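Local coordinates for thioredoxin-like protein (Parabacteroides distasonis, PDB 4FO5) that is of unknown function, with a thioredoxin-like fold of the AhpC/TSA family but without the usual CxxC active-site motif, at residues 129-133 with 134-138. Residues are numbered along the deposited sequence; the frame is centred on the assembly and turned at random. Where two conformers were deposited one is given.
Sequences ANVTP and EKLTE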
loop_
_atom_site.group_PDB
_atom_site.type_symbol
_atom_site.label_atom_id
_atom_site.label_comp_id
_atom_site.label_asym_id
_atom_site.label_seq_id
_atom_site.Cartn_x
_atom_site.Cartn_y
_atom_site.Cartn_z
ATOM N N ALA A 129 4.850 -9.891 -0.818
ATOM C CA ALA A 129 3.556 -9.590 -1.431
ATOM C C ALA A 129 2.468 -10.165 -0.557
ATOM O O ALA A 129 2.717 -11.171 0.106
ATOM C CB ALA A 129 3.489 -10.196 -2.836
ATOM N N ASN A 130 1.289 -9.530 -0.528
ATOM C CA ASN A 130 0.105 -9.941 0.262
ATOM C C ASN A 130 0.496 -10.339 1.670
ATOM O O ASN A 130 0.244 -11.466 2.065
ATOM C CB ASN A 130 -0.648 -11.103 -0.420
ATOM C CG ASN A 130 -1.136 -10.737 -1.791
ATOM O OD1 ASN A 130 -2.003 -9.864 -1.951
ATOM N ND2 ASN A 130 -0.541 -11.351 -2.805
ATOM N N VAL A 131 1.154 -9.427 2.400
ATOM C CA VAL A 131 1.600 -9.709 3.751
ATOM C C VAL A 131 0.399 -9.516 4.711
ATOM O O VAL A 131 -0.448 -8.637 4.484
ATOM C CB VAL A 131 2.849 -8.850 4.109
ATOM C CG1 VAL A 131 2.489 -7.446 4.582
ATOM C CG2 VAL A 131 3.731 -9.551 5.120
ATOM N N THR A 132 0.327 -10.356 5.736
ATOM C CA THR A 132 -0.697 -10.306 6.764
ATOM C C THR A 132 -0.169 -9.377 7.842
ATOM O O THR A 132 1.056 -9.192 7.895
ATOM C CB THR A 132 -0.965 -11.714 7.338
ATOM O OG1 THR A 132 0.231 -12.224 7.936
ATOM C CG2 THR A 132 -1.562 -12.667 6.333
ATOM N N PRO A 133 -1.002 -8.846 8.770
ATOM C CA PRO A 133 -0.441 -8.015 9.851
ATOM C C PRO A 133 0.625 -8.785 10.636
ATOM O O PRO A 133 1.682 -8.240 10.934
ATOM C CB PRO A 133 -1.664 -7.693 10.712
ATOM C CG PRO A 133 -2.806 -7.775 9.771
ATOM C CD PRO A 133 -2.475 -8.927 8.876
ATOM N N GLU A 134 0.353 -10.070 10.924
ATOM C CA GLU A 134 1.207 -10.980 11.687
ATOM C C GLU A 134 2.559 -11.159 10.992
ATOM O O GLU A 134 3.588 -10.897 11.620
ATOM C CB GLU A 134 0.502 -12.337 11.897
ATOM C CG GLU A 134 -0.797 -12.267 12.698
ATOM C CD GLU A 134 -2.025 -11.648 12.045
ATOM O OE1 GLU A 134 -2.159 -11.735 10.801
ATOM O OE2 GLU A 134 -2.875 -11.102 12.788
ATOM N N LYS A 135 2.561 -11.513 9.687
ATOM C CA LYS A 135 3.808 -11.661 8.915
ATOM C C LYS A 135 4.533 -10.318 8.759
ATOM O O LYS A 135 5.766 -10.308 8.811
ATOM C CB LYS A 135 3.573 -12.312 7.538
ATOM C CG LYS A 135 4.856 -12.876 6.864
ATOM C CD LYS A 135 5.249 -14.224 7.465
ATOM C CE LYS A 135 6.555 -14.793 6.984
ATOM N NZ LYS A 135 7.326 -15.390 8.108
ATOM N N LEU A 136 3.797 -9.185 8.617
ATOM C CA LEU A 136 4.445 -7.871 8.498
ATOM C C LEU A 136 5.308 -7.587 9.749
ATOM O O LEU A 136 6.479 -7.233 9.613
ATOM C CB LEU A 136 3.418 -6.736 8.247
ATOM C CG LEU A 136 3.921 -5.283 8.263
ATOM C CD1 LEU A 136 4.884 -4.976 7.093
ATOM C CD2 LEU A 136 2.765 -4.310 8.249
ATOM N N THR A 137 4.756 -7.832 10.941
ATOM C CA THR A 137 5.448 -7.633 12.221
ATOM C C THR A 137 6.682 -8.551 12.340
ATOM O O THR A 137 7.750 -8.067 12.723
ATOM C CB THR A 137 4.447 -7.835 13.362
ATOM O OG1 THR A 137 3.525 -6.755 13.288
ATOM C CG2 THR A 137 5.096 -7.841 14.727
ATOM N N GLU A 138 6.542 -9.854 11.990
ATOM C CA GLU A 138 7.639 -10.830 12.014
ATOM C C GLU A 138 8.770 -10.388 11.082
ATOM O O GLU A 138 9.936 -10.501 11.448
ATOM C CB GLU A 138 7.142 -12.238 11.643
#
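Leu136 N donates to Thr132 O at 2.8 Å, the first i to i+4 bond where the chain passes from loop into helix 133-140. The next residue repeats the pattern, Thr137 N donating to Pro133 O at 3.1 Å. Thr132 itself is the N-cap. Its OG1 sits between its own backbone N and carbonyl carbon (chi1 61°), which turns the hydroxyl toward the helix start. There it accepts from Lys135 N at 3.0 Å, with a nearly straight N-H...O angle of 165°. An amide of the first turn, which has no helical carbonyl before it, is satisfied in this way. Pro133 follows as the first helical residue, where its lack of an N-H costs no helix bond. Glu134 bends at chi2 (72°) and folds back beside the proline ring, bringing OE1 to 3.4 Å from Pro133 CD. On the buried side, in one of the two conformers of Val131, its CG1 meets Leu136 CB at 3.8 Å, the two side chains crossing at about a right angle. In the same conformer Val131 CG2 rests against Lys135 CB at 3.7 Å. Both Val131 and Leu136 also touch Leu36 of the central sheet, while Thr137 OG1 is hydrogen-bonded to Glu57 OE2 on helix 45-58. This is a threonine N-cap with proline at the next position, opening the C-terminal helix that follows the last strand of the thioredoxin-like fold.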